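Local coordinates for capsid polyprotein VP90 (Turkey astrovirus 2, PDB 3TS3) that probably self-assembles into the icosahedral capsid of the virion, the chain here being the projection domain that forms the capsid spike, at residues R25-T29 with T113-I117; S45-N50 with D128-R134; H108-Y112 with G140-I144; I166-S170 with L182-F187. One frame throughout, in Å; residues are numbered along the deposited sequence.

Overall arrangement
All four contacts lie in the spike domain, built round a large antiparallel sheet; contacts 2, 3 and 4 set a helix or a loop against its strands, and contact 1 joins two loops beside it. Contact 1 and contact 3 are neighbours, with centres about 11 Å apart; they touch where I117 CD1 comes 3.3 Å from H108 O. Contact 2 lies across the chain's centre from contact 1, about 30 Å away between centres, and holds helix 129-135 against strand 47-52. Contact 4, about 16 Å from contact 2 between centres, is the buried one and meets it through L131 CD2 and F168 CZ, 3.9 Å apart. Its loop 182-187 also reaches the second subunit. A sulfate, probably from the crystallisation liquor, sits at contact 1.

Contact 1. Residues R25-T29 with T113-I117. With SO4 (sulfate ion), chain I.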
loop_
_atom_site.group_PDB
_atom_site.type_symbol
_atom_site.label_atom_id
_atom_site.label_comp_id
_atom_site.label_asym_id
_atom_site.label_seq_id
_atom_site.Cartn_x
_atom_site.Cartn_y
_atom_site.Cartn_z
ATOM N N ARG C 25 5.136 15.223 17.839
ATOM C CA ARG C 25 3.859 14.549 17.663
ATOM C C ARG C 25 3.052 15.185 16.545
ATOM O O ARG C 25 3.017 16.396 16.414
ATOM C CB ARG C 25 3.038 14.597 18.953
ATOM C CG ARG C 25 1.674 13.933 18.832
ATOM C CD ARG C 25 0.920 13.901 20.157
ATOM N NE ARG C 25 -0.464 13.506 19.943
ATOM C CZ ARG C 25 -1.479 14.350 19.818
ATOM N NH1 ARG C 25 -1.280 15.652 19.906
ATOM N NH2 ARG C 25 -2.698 13.890 19.602
ATOM N N VAL C 26 2.408 14.344 15.751
ATOM C CA VAL C 26 1.474 14.806 14.745
ATOM C C VAL C 26 0.120 14.301 15.216
ATOM O O VAL C 26 -0.067 13.118 15.394
ATOM C CB VAL C 26 1.816 14.244 13.355
ATOM C CG1 VAL C 26 0.739 14.618 12.337
ATOM C CG2 VAL C 26 3.161 14.778 12.903
ATOM N N SER C 27 -0.823 15.202 15.433
ATOM C CA SER C 27 -2.116 14.788 15.958
ATOM C C SER C 27 -2.898 13.917 14.991
ATOM O O SER C 27 -2.837 14.114 13.793
ATOM C CB SER C 27 -2.968 15.993 16.344
ATOM O OG SER C 27 -4.245 15.564 16.766
ATOM N N THR C 28 -3.656 12.979 15.545
ATOM C CA THR C 28 -4.466 12.055 14.759
ATOM C C THR C 28 -5.900 12.543 14.546
ATOM O O THR C 28 -6.739 11.796 14.087
ATOM C CB THR C 28 -4.483 10.630 15.347
ATOM O OG1 THR C 28 -4.966 10.654 16.694
ATOM C CG2 THR C 28 -3.090 10.029 15.317
ATOM N N THR C 29 -6.170 13.797 14.892
ATOM C CA THR C 29 -7.499 14.353 14.683
ATOM C C THR C 29 -7.894 14.426 13.218
ATOM O O THR C 29 -9.036 14.159 12.879
ATOM C CB THR C 29 -7.622 15.769 15.233
ATOM O OG1 THR C 29 -7.355 15.763 16.629
ATOM C CG2 THR C 29 -9.027 16.281 15.009
ATOM N N THR C 113 -6.035 8.768 24.540
ATOM C CA THR C 113 -5.999 10.214 24.394
ATOM C C THR C 113 -5.877 10.655 22.924
ATOM O O THR C 113 -6.294 11.742 22.573
ATOM C CB THR C 113 -4.973 10.888 25.316
ATOM O OG1 THR C 113 -3.659 10.673 24.813
ATOM C CG2 THR C 113 -5.084 10.321 26.717
ATOM N N GLU C 114 -5.317 9.805 22.064
ATOM C CA GLU C 114 -5.253 10.144 20.645
ATOM C C GLU C 114 -6.671 10.178 20.094
ATOM O O GLU C 114 -7.439 9.258 20.311
ATOM C CB GLU C 114 -4.446 9.101 19.862
ATOM C CG GLU C 114 -2.951 9.205 20.000
ATOM C CD GLU C 114 -2.359 10.413 19.298
ATOM O OE1 GLU C 114 -3.077 11.099 18.543
ATOM O OE2 GLU C 114 -1.162 10.652 19.507
ATOM N N PRO C 115 -6.994 11.209 19.329
ATOM C CA PRO C 115 -8.348 11.365 18.798
ATOM C C PRO C 115 -8.755 10.188 17.915
ATOM O O PRO C 115 -9.905 9.790 17.930
ATOM C CB PRO C 115 -8.245 12.649 17.986
ATOM C CG PRO C 115 -7.227 13.448 18.724
ATOM C CD PRO C 115 -6.214 12.452 19.206
ATOM N N ALA C 116 -7.810 9.633 17.172
ATOM C CA ALA C 116 -8.104 8.507 16.288
ATOM C C ALA C 116 -8.564 7.255 17.023
ATOM O O ALA C 116 -9.327 6.470 16.492
ATOM C CB ALA C 116 -6.921 8.186 15.381
ATOM N N ILE C 117 -8.072 7.060 18.238
ATOM C CA ILE C 117 -8.321 5.814 18.931
ATOM C C ILE C 117 -9.506 5.886 19.872
ATOM O O ILE C 117 -9.572 6.740 20.732
ATOM C CB ILE C 117 -7.087 5.346 19.728
ATOM C CG1 ILE C 117 -5.832 5.369 18.855
ATOM C CG2 ILE C 117 -7.338 3.964 20.328
ATOM C CD1 ILE C 117 -4.569 5.093 19.635
HETATM S S SO4 I . -4.844 16.950 19.918
HETATM O O1 SO4 I . -5.756 17.561 20.889
HETATM O O2 SO4 I . -4.812 15.508 20.122
HETATM O O3 SO4 I . -5.321 17.262 18.574
HETATM O O4 SO4 I . -3.505 17.513 20.086
HETATM O O HOH W 1 0.339 10.963 17.155
#
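R25 reaches E114 with a chain extended as far as NE, and its course can be followed atom by atom. CB points toward the other loop; CG is anti to the backbone N (chi1 179°), and the chain runs on through CD, which passes near E114 OE2, to NE. There the salt bridge begins: R25 NE donates to E114 OE2 at 3.0 Å, almost straight at 171°. R25 NH2 adds a second bond, to E114 OE1 at 3.0 Å, so the guanidinium grips the carboxylate side-on, one nitrogen to each oxygen. The two planes are 39° apart, and both nitrogens come from above the carboxylate plane. The outer nitrogens turn to the sulfate, NH1 to O4 and NH2 to O2 (2.7 Å between R25 NH2 and sulfate O2), while S27 OG donates to sulfate O3.

E114 OE1 is also taken by T28 OG1 at 2.7 Å, from the face opposite R25 NH2, so two donors fix this oxygen. The same T28 OG1 accepts from A116 N at 3.1 Å, and so bridges the E114 carboxylate and the backbone N of A116 within the type I turn E114-I117. Packing is tight here, T28 CB and A116 CB being 3.5 Å apart. S27 OG receives T29 N in an ST turn, and T29 OG1 lies beside P115 CG.

The 25-29 loop precedes strand 34-37, whose F34 packs on both T28 and A116. The 113-117 loop leads into strand 117-119, and A116 O accepts from Y192 OH.

Contact 2. Residues S45-N50 with D128-R134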
loop_
_atom_site.group_PDB
_atom_site.type_symbol
_atom_site.label_atom_id
_atom_site.label_comp_id
_atom_site.label_asym_id
_atom_site.label_seq_id
_atom_site.Cartn_x
_atom_site.Cartn_y
_atom_site.Cartn_z
ATOM N N SER C 45 -12.315 -18.287 8.824
ATOM C CA SER C 45 -13.276 -17.482 9.556
ATOM C C SER C 45 -13.366 -16.040 9.057
ATOM O O SER C 45 -14.206 -15.289 9.505
ATOM C CB SER C 45 -12.942 -17.486 11.045
ATOM O OG SER C 45 -13.037 -18.787 11.573
ATOM N N SER C 46 -12.474 -15.655 8.154
ATOM C CA SER C 46 -12.421 -14.283 7.655
ATOM C C SER C 46 -13.618 -13.795 6.857
ATOM O O SER C 46 -14.026 -12.658 6.992
ATOM C CB SER C 46 -11.138 -14.064 6.858
ATOM O OG SER C 46 -10.024 -14.072 7.731
ATOM N N ARG C 47 -14.163 -14.659 6.016
ATOM C CA ARG C 47 -15.253 -14.265 5.134
ATOM C C ARG C 47 -16.621 -14.613 5.704
ATOM O O ARG C 47 -16.913 -15.762 5.980
ATOM C CB ARG C 47 -15.078 -14.940 3.775
ATOM C CG ARG C 47 -16.075 -14.491 2.708
ATOM C CD ARG C 47 -15.958 -15.330 1.453
ATOM N NE ARG C 47 -16.306 -16.715 1.723
ATOM C CZ ARG C 47 -16.411 -17.659 0.801
ATOM N NH1 ARG C 47 -16.207 -17.377 -0.471
ATOM N NH2 ARG C 47 -16.728 -18.890 1.156
ATOM N N TYR C 48 -17.442 -13.585 5.869
ATOM C CA TYR C 48 -18.802 -13.735 6.355
ATOM C C TYR C 48 -19.767 -13.175 5.314
ATOM O O TYR C 48 -19.626 -12.049 4.870
ATOM C CB TYR C 48 -18.960 -13.004 7.691
ATOM C CG TYR C 48 -20.356 -13.035 8.243
ATOM C CD1 TYR C 48 -20.845 -14.158 8.887
ATOM C CD2 TYR C 48 -21.182 -11.936 8.124
ATOM C CE1 TYR C 48 -22.119 -14.184 9.385
ATOM C CE2 TYR C 48 -22.459 -11.957 8.618
ATOM C CZ TYR C 48 -22.918 -13.077 9.252
ATOM O OH TYR C 48 -24.191 -13.095 9.752
ATOM N N ASN C 49 -20.737 -13.991 4.929
ATOM C CA ASN C 49 -21.694 -13.624 3.897
ATOM C C ASN C 49 -23.138 -13.486 4.401
ATOM O O ASN C 49 -23.842 -14.469 4.599
ATOM C CB ASN C 49 -21.610 -14.680 2.787
ATOM C CG ASN C 49 -22.610 -14.475 1.676
ATOM O OD1 ASN C 49 -23.120 -15.442 1.124
ATOM N ND2 ASN C 49 -22.868 -13.224 1.317
ATOM N N ASN C 50 -23.540 -12.248 4.649
ATOM C CA ASN C 50 -24.928 -11.895 4.890
ATOM C C ASN C 50 -25.158 -10.400 4.683
ATOM O O ASN C 50 -24.347 -9.595 5.082
ATOM C CB ASN C 50 -25.368 -12.315 6.291
ATOM C CG ASN C 50 -26.870 -12.276 6.460
ATOM O OD1 ASN C 50 -27.607 -12.709 5.592
ATOM N ND2 ASN C 50 -27.320 -11.764 7.588
ATOM N N ASP C 128 -24.638 -8.252 12.670
ATOM C CA ASP C 128 -25.266 -9.530 12.930
ATOM C C ASP C 128 -24.614 -10.171 14.136
ATOM O O ASP C 128 -23.441 -9.968 14.383
ATOM C CB ASP C 128 -25.007 -10.486 11.774
ATOM C CG ASP C 128 -25.817 -10.176 10.547
ATOM O OD1 ASP C 128 -25.623 -10.898 9.564
ATOM O OD2 ASP C 128 -26.653 -9.256 10.571
ATOM N N GLU C 129 -25.379 -10.984 14.850
ATOM C CA GLU C 129 -24.869 -11.654 16.032
ATOM C C GLU C 129 -23.681 -12.521 15.650
ATOM O O GLU C 129 -22.664 -12.509 16.313
ATOM C CB GLU C 129 -25.949 -12.593 16.590
ATOM C CG GLU C 129 -27.200 -11.939 17.133
ATOM C CD GLU C 129 -28.206 -12.957 17.664
ATOM O OE1 GLU C 129 -28.632 -13.841 16.903
ATOM O OE2 GLU C 129 -28.572 -12.868 18.844
ATOM N N GLN C 130 -23.809 -13.266 14.563
ATOM C CA GLN C 130 -22.753 -14.165 14.131
ATOM C C GLN C 130 -21.479 -13.406 13.777
ATOM O O GLN C 130 -20.382 -13.863 14.041
ATOM C CB GLN C 130 -23.216 -14.991 12.930
ATOM C CG GLN C 130 -22.273 -16.105 12.526
ATOM C CD GLN C 130 -22.480 -17.362 13.342
ATOM O OE1 GLN C 130 -21.995 -17.476 14.462
ATOM N NE2 GLN C 130 -23.213 -18.313 12.779
ATOM N N LEU C 131 -21.638 -12.246 13.165
ATOM C CA LEU C 131 -20.481 -11.466 12.775
ATOM C C LEU C 131 -19.766 -10.924 14.008
ATOM O O LEU C 131 -18.555 -10.921 14.068
ATOM C CB LEU C 131 -20.890 -10.345 11.819
ATOM C CG LEU C 131 -19.778 -9.481 11.230
ATOM C CD1 LEU C 131 -18.677 -10.335 10.617
ATOM C CD2 LEU C 131 -20.368 -8.536 10.203
ATOM N N LYS C 132 -20.521 -10.483 15.000
ATOM C CA LYS C 132 -19.901 -10.000 16.223
ATOM C C LYS C 132 -19.125 -11.134 16.866
ATOM O O LYS C 132 -18.053 -10.930 17.400
ATOM C CB LYS C 132 -20.941 -9.491 17.211
ATOM C CG LYS C 132 -21.515 -8.147 16.915
ATOM C CD LYS C 132 -22.626 -7.892 17.908
ATOM C CE LYS C 132 -23.387 -6.642 17.609
ATOM N NZ LYS C 132 -24.586 -6.549 18.489
ATOM N N GLN C 133 -19.678 -12.335 16.813
ATOM C CA GLN C 133 -19.016 -13.490 17.402
ATOM C C GLN C 133 -17.680 -13.735 16.717
ATOM O O GLN C 133 -16.682 -14.000 17.369
ATOM C CB GLN C 133 -19.897 -14.731 17.244
ATOM C CG GLN C 133 -19.525 -15.903 18.125
ATOM C CD GLN C 133 -20.268 -15.884 19.444
ATOM O OE1 GLN C 133 -20.409 -14.841 20.077
ATOM N NE2 GLN C 133 -20.757 -17.049 19.863
ATOM N N ARG C 134 -17.663 -13.643 15.393
ATOM C CA ARG C 134 -16.428 -13.825 14.634
ATOM C C ARG C 134 -15.380 -12.770 14.942
ATOM O O ARG C 134 -14.197 -13.058 14.985
ATOM C CB ARG C 134 -16.693 -13.844 13.141
ATOM C CG ARG C 134 -17.474 -15.029 12.709
ATOM C CD ARG C 134 -16.899 -15.587 11.452
ATOM N NE ARG C 134 -17.745 -16.632 10.905
ATOM C CZ ARG C 134 -17.822 -16.906 9.618
ATOM N NH1 ARG C 134 -17.098 -16.210 8.759
ATOM N NH2 ARG C 134 -18.619 -17.865 9.191
#
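Helix 129-135 packs on strand 47-52 at the edge of the spike domain's large antiparallel sheet, with Y48 standing between them. The strand and helix segments run antiparallel (171° between their directions), 9.8 Å apart at closest approach.

The tyrosine ring is met from several directions. L131 lies over one face, its CB 4.2 Å from the Y48 ring centroid and 21° off the normal, a CH-pi contact, and L131 CD1 adds to the cover near Y48 CD2. Q130 brings its CG to Y48 CE1. CG of Y48 is anti to the backbone N (chi1 177°), which sends the ring from the strand toward D128, at the N-cap position of the helix. Y48 OH donates to D128 OD1 at 2.6 Å, on the anti lone pair of that oxygen. D128 OD1 also accepts from N50 ND2 at 2.7 Å, nearly straight, on its syn side and somewhat out of the carboxylate plane. Two donors from the strand therefore hold D128 OD1, although this side chain makes no capping bond to its own helix.

Three residues past L131, R134 bends at chi2 and lays its guanidinium with one face over Y48 CD1, the ring and guanidinium planes being close to perpendicular. R134 NH1 donates to R47 O at 2.8 Å, from above the carbonyl plane, and weakly to S45 O at 3.1 Å. The helix is thereby fastened to backbone carbonyls as well as to side chains.

Strand 47-52 pairs antiparallel with strand 76-81, whose I79 touches R134. Further along, I52 packs against D128 and L131.

Contact 3. Residues H108-Y112 with G140-I144; sequences HIKDY and GDPVI
P142 is the bump of this contact, and the backbone bend of 109-112 is the hollow that receives it. P142 points its CB toward the loop, and its ring enters between I109 and Y112, with K110 CG beside P142 CG. On one flank I109 CG1 lies 4.0 Å from P142 CB, the two side chains crossing at about a right angle; on the other, Y112 CZ is 4.1 Å from P142 CG. The floor is partly polar: I109 O comes 3.4 Å from P142 CG, and this carbonyl oxygen, buried here, has no partner anywhere in the model.

The hollow is shaped by a type I turn, H108 to D111, closed by D111 N donating to H108 O, and overlapped by an inverse gamma turn centred on D111. These bends bring I109, K110 and Y112 round onto the end of strand 142-148. That strand belongs to the large antiparallel sheet of the spike domain, paired with strand 117-119 on one side and with strand 153-159 on the other. Y158 of strand 153-159 also packs on I109, K110 and P142.

Further along the strand, a second fit is made by two isoleucine ends: I109 CD1 meets I144 CD1 at 4.0 Å. I109 reaches it with CG1 anti to the backbone N (chi1 -165°). At the opposite end of the segment, the Y112 ring slants across the proline and puts its hydroxyl over P142 CD, 3.3 Å from Y112 OH. Y112 OH donates weakly to G140 O at 2.7 Å, just ahead of the strand.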
loop_
_atom_site.group_PDB
_atom_site.type_symbol
_atom_site.label_atom_id
_atom_site.label_comp_id
_atom_site.label_asym_id
_atom_site.label_seq_id
_atom_site.Cartn_x
_atom_site.Cartn_y
_atom_site.Cartn_z
ATOM N N HIS C 108 1.633 2.543 21.169
ATOM C CA HIS C 108 0.671 3.633 21.086
ATOM C C HIS C 108 -0.790 3.245 20.876
ATOM O O HIS C 108 -1.666 4.095 20.950
ATOM C CB HIS C 108 1.101 4.556 19.947
ATOM C CG HIS C 108 2.566 4.854 19.953
ATOM N ND1 HIS C 108 3.141 5.731 20.844
ATOM C CD2 HIS C 108 3.578 4.365 19.198
ATOM C CE1 HIS C 108 4.444 5.776 20.631
ATOM N NE2 HIS C 108 4.734 4.956 19.639
ATOM N N ILE C 109 -1.040 1.977 20.592
ATOM C CA ILE C 109 -2.368 1.520 20.204
ATOM C C ILE C 109 -3.411 1.704 21.303
ATOM O O ILE C 109 -4.582 1.865 21.019
ATOM C CB ILE C 109 -2.348 0.090 19.602
ATOM C CG1 ILE C 109 -3.656 -0.213 18.871
ATOM C CG2 ILE C 109 -2.032 -0.958 20.660
ATOM C CD1 ILE C 109 -3.927 0.681 17.690
ATOM N N LYS C 110 -2.957 1.697 22.546
ATOM C CA LYS C 110 -3.847 1.871 23.684
ATOM C C LYS C 110 -3.803 3.291 24.241
ATOM O O LYS C 110 -4.208 3.525 25.367
ATOM C CB LYS C 110 -3.556 0.843 24.777
ATOM C CG LYS C 110 -3.736 -0.590 24.329
ATOM C CD LYS C 110 -3.534 -1.527 25.495
ATOM C CE LYS C 110 -3.416 -2.960 25.048
ATOM N NZ LYS C 110 -3.158 -3.858 26.219
ATOM N N ASP C 111 -3.306 4.230 23.445
ATOM C CA ASP C 111 -3.268 5.625 23.852
ATOM C C ASP C 111 -4.591 6.277 23.487
ATOM O O ASP C 111 -4.715 6.918 22.459
ATOM C CB ASP C 111 -2.126 6.371 23.170
ATOM C CG ASP C 111 -2.013 7.790 23.652
ATOM O OD1 ASP C 111 -2.780 8.141 24.567
ATOM O OD2 ASP C 111 -1.186 8.545 23.116
ATOM N N TYR C 112 -5.559 6.107 24.375
ATOM C CA TYR C 112 -6.932 6.556 24.176
ATOM C C TYR C 112 -7.066 8.067 24.108
ATOM O O TYR C 112 -8.078 8.585 23.671
ATOM C CB TYR C 112 -7.867 5.922 25.202
ATOM C CG TYR C 112 -7.928 4.415 25.056
ATOM C CD1 TYR C 112 -8.556 3.833 23.971
ATOM C CD2 TYR C 112 -7.342 3.580 25.992
ATOM C CE1 TYR C 112 -8.604 2.473 23.827
ATOM C CE2 TYR C 112 -7.389 2.220 25.857
ATOM C CZ TYR C 112 -8.018 1.669 24.773
ATOM O OH TYR C 112 -8.062 0.306 24.638
ATOM N N GLY C 140 -13.869 -2.173 25.028
ATOM C CA GLY C 140 -12.703 -1.373 25.322
ATOM C C GLY C 140 -11.496 -1.611 24.430
ATOM O O GLY C 140 -10.531 -0.884 24.532
ATOM N N ASP C 141 -11.558 -2.602 23.546
ATOM C CA ASP C 141 -10.446 -2.841 22.626
ATOM C C ASP C 141 -10.301 -1.627 21.731
ATOM O O ASP C 141 -11.286 -1.026 21.358
ATOM C CB ASP C 141 -10.704 -4.072 21.754
ATOM C CG ASP C 141 -10.344 -5.372 22.451
ATOM O OD1 ASP C 141 -9.741 -5.324 23.530
ATOM O OD2 ASP C 141 -10.668 -6.430 21.899
ATOM N N PRO C 142 -9.076 -1.278 21.363
ATOM C CA PRO C 142 -8.900 -0.104 20.515
ATOM C C PRO C 142 -9.605 -0.272 19.176
ATOM O O PRO C 142 -9.556 -1.340 18.596
ATOM C CB PRO C 142 -7.389 -0.066 20.298
ATOM C CG PRO C 142 -6.819 -0.644 21.558
ATOM C CD PRO C 142 -7.811 -1.705 21.992
ATOM N N VAL C 143 -10.271 0.781 18.721
ATOM C CA VAL C 143 -10.867 0.802 17.399
ATOM C C VAL C 143 -10.537 2.116 16.700
ATOM O O VAL C 143 -10.515 3.167 17.325
ATOM C CB VAL C 143 -12.389 0.524 17.416
ATOM C CG1 VAL C 143 -13.138 1.552 18.234
ATOM C CG2 VAL C 143 -12.930 0.457 16.003
ATOM N N ILE C 144 -10.237 2.035 15.412
ATOM C CA ILE C 144 -9.900 3.222 14.645
ATOM C C ILE C 144 -10.727 3.316 13.369
ATOM O O ILE C 144 -10.794 2.374 12.605
ATOM C CB ILE C 144 -8.401 3.251 14.281
ATOM C CG1 ILE C 144 -7.541 3.269 15.546
ATOM C CG2 ILE C 144 -8.084 4.446 13.391
ATOM C CD1 ILE C 144 -6.067 2.998 15.290
#

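Contact 4. Residues I166-S170 with L182-F187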
loop_
_atom_site.group_PDB
_atom_site.type_symbol
_atom_site.label_atom_id
_atom_site.label_comp_id
_atom_site.label_asym_id
_atom_site.label_seq_id
_atom_site.Cartn_x
_atom_site.Cartn_y
_atom_site.Cartn_z
ATOM N N ILE C 166 -6.781 -6.219 13.636
ATOM C CA ILE C 166 -7.799 -6.759 12.769
ATOM C C ILE C 166 -8.383 -5.680 11.885
ATOM O O ILE C 166 -8.923 -4.709 12.372
ATOM C CB ILE C 166 -8.939 -7.358 13.608
ATOM C CG1 ILE C 166 -8.390 -8.434 14.543
ATOM C CG2 ILE C 166 -10.038 -7.898 12.717
ATOM C CD1 ILE C 166 -7.784 -9.609 13.814
ATOM N N LEU C 167 -8.285 -5.870 10.580
ATOM C CA LEU C 167 -8.844 -4.908 9.651
ATOM C C LEU C 167 -10.204 -5.431 9.203
ATOM O O LEU C 167 -10.301 -6.505 8.648
ATOM C CB LEU C 167 -7.909 -4.744 8.454
ATOM C CG LEU C 167 -8.380 -3.799 7.349
ATOM C CD1 LEU C 167 -8.501 -2.369 7.838
ATOM C CD2 LEU C 167 -7.454 -3.894 6.157
ATOM N N PHE C 168 -11.252 -4.664 9.479
ATOM C CA PHE C 168 -12.616 -5.099 9.216
ATOM C C PHE C 168 -13.270 -4.204 8.176
ATOM O O PHE C 168 -13.352 -3.006 8.355
ATOM C CB PHE C 168 -13.404 -5.067 10.532
ATOM C CG PHE C 168 -14.875 -5.320 10.376
ATOM C CD1 PHE C 168 -15.331 -6.567 10.033
ATOM C CD2 PHE C 168 -15.800 -4.318 10.599
ATOM C CE1 PHE C 168 -16.667 -6.814 9.902
ATOM C CE2 PHE C 168 -17.143 -4.565 10.458
ATOM C CZ PHE C 168 -17.573 -5.807 10.108
ATOM N N PHE C 169 -13.707 -4.809 7.079
ATOM C CA PHE C 169 -14.293 -4.058 5.986
ATOM C C PHE C 169 -15.195 -4.937 5.134
ATOM O O PHE C 169 -15.104 -6.149 5.178
ATOM C CB PHE C 169 -13.173 -3.462 5.124
ATOM C CG PHE C 169 -12.292 -4.491 4.485
ATOM C CD1 PHE C 169 -12.472 -4.840 3.167
ATOM C CD2 PHE C 169 -11.302 -5.118 5.205
ATOM C CE1 PHE C 169 -11.685 -5.774 2.585
ATOM C CE2 PHE C 169 -10.508 -6.057 4.621
ATOM C CZ PHE C 169 -10.690 -6.379 3.307
ATOM N N SER C 170 -16.067 -4.317 4.350
ATOM C CA SER C 170 -16.912 -5.071 3.441
ATOM C C SER C 170 -16.397 -4.960 2.010
ATOM O O SER C 170 -15.626 -4.074 1.691
ATOM C CB SER C 170 -18.363 -4.590 3.503
ATOM O OG SER C 170 -18.493 -3.300 2.939
ATOM N N LEU C 182 -9.737 -10.824 -4.108
ATOM C CA LEU C 182 -9.609 -9.513 -3.510
ATOM C C LEU C 182 -8.285 -8.831 -3.831
ATOM O O LEU C 182 -7.222 -9.378 -3.599
ATOM C CB LEU C 182 -9.814 -9.620 -1.994
ATOM C CG LEU C 182 -9.847 -8.333 -1.174
ATOM C CD1 LEU C 182 -10.845 -7.361 -1.747
ATOM C CD2 LEU C 182 -10.149 -8.633 0.275
ATOM N N LYS C 183 -8.374 -7.630 -4.384
ATOM C CA LYS C 183 -7.183 -6.844 -4.636
ATOM C C LYS C 183 -7.226 -5.715 -3.603
ATOM O O LYS C 183 -8.040 -4.816 -3.690
ATOM C CB LYS C 183 -7.171 -6.311 -6.074
ATOM C CG LYS C 183 -7.612 -7.300 -7.182
ATOM C CD LYS C 183 -6.834 -8.611 -7.224
ATOM C CE LYS C 183 -7.264 -9.468 -8.430
ATOM N NZ LYS C 183 -6.944 -10.915 -8.277
ATOM N N MET C 184 -6.357 -5.793 -2.604
ATOM C CA MET C 184 -6.369 -4.842 -1.500
ATOM C C MET C 184 -6.044 -3.409 -1.876
ATOM O O MET C 184 -5.247 -3.155 -2.756
ATOM C CB MET C 184 -5.392 -5.264 -0.406
ATOM C CG MET C 184 -5.791 -6.485 0.345
ATOM S SD MET C 184 -7.274 -6.232 1.343
ATOM C CE MET C 184 -6.817 -4.835 2.320
ATOM N N LEU C 185 -6.651 -2.494 -1.136
ATOM C CA LEU C 185 -6.447 -1.065 -1.292
ATOM C C LEU C 185 -5.782 -0.537 -0.032
ATOM O O LEU C 185 -5.800 -1.180 0.995
ATOM C CB LEU C 185 -7.788 -0.351 -1.456
ATOM C CG LEU C 185 -8.668 -0.779 -2.627
ATOM C CD1 LEU C 185 -9.974 -0.002 -2.603
ATOM C CD2 LEU C 185 -7.956 -0.585 -3.934
ATOM N N TYR C 186 -5.179 0.638 -0.140
ATOM C CA TYR C 186 -4.611 1.312 1.010
ATOM C C TYR C 186 -5.764 1.776 1.888
ATOM O O TYR C 186 -6.825 2.104 1.390
ATOM C CB TYR C 186 -3.825 2.558 0.593
ATOM C CG TYR C 186 -2.451 2.338 -0.003
ATOM C CD1 TYR C 186 -1.369 1.994 0.785
ATOM C CD2 TYR C 186 -2.237 2.525 -1.350
ATOM C CE1 TYR C 186 -0.115 1.825 0.226
ATOM C CE2 TYR C 186 -1.004 2.354 -1.909
ATOM C CZ TYR C 186 0.055 2.016 -1.123
ATOM O OH TYR C 186 1.283 1.862 -1.712
ATOM N N PHE C 187 -5.530 1.830 3.186
ATOM C CA PHE C 187 -6.501 2.351 4.128
ATOM C C PHE C 187 -5.866 3.527 4.838
ATOM O O PHE C 187 -4.706 3.472 5.195
ATOM C CB PHE C 187 -6.948 1.281 5.131
ATOM C CG PHE C 187 -7.960 0.327 4.575
ATOM C CD1 PHE C 187 -7.577 -0.723 3.779
ATOM C CD2 PHE C 187 -9.301 0.501 4.837
ATOM C CE1 PHE C 187 -8.509 -1.586 3.270
ATOM C CE2 PHE C 187 -10.228 -0.356 4.322
ATOM C CZ PHE C 187 -9.839 -1.401 3.548
#
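F169 and F187 set the frame of this contact, their side chains crossing at about a right angle. The rings are oblique to each other, planes 55° apart and centroids 5.5 Å apart, with F187 CZ over one face of F169 toward its rim. F169 takes the cramped first torsion (chi1 62°), its CG between the backbone N and carbonyl carbon, and this aims the ring across to the 182-187 loop. From the opposing direction L182 brings CD2 to the edge of that ring, 3.8 Å from F169 CZ. M184, bent at chi2 and chi3, places its sulfur obliquely to the same ring in a Met-aromatic contact, SD 3.9 Å from F169 CZ. Its methyl carbon CE turns instead to L167 CD2.

L167 lies over the F187 face, CD2 4.2 Å from the centroid and 27° off the normal, a CH-pi contact. No hydrogen bond crosses between the segments. L182 O accepts from T205 OG1 of the second subunit. This is a hydrophobic core between strand 164-171 and the loop entering strand 187-189, and M184 packs both on L167 and F169 and on V206 of the second subunit, so the core borders the dimer interface.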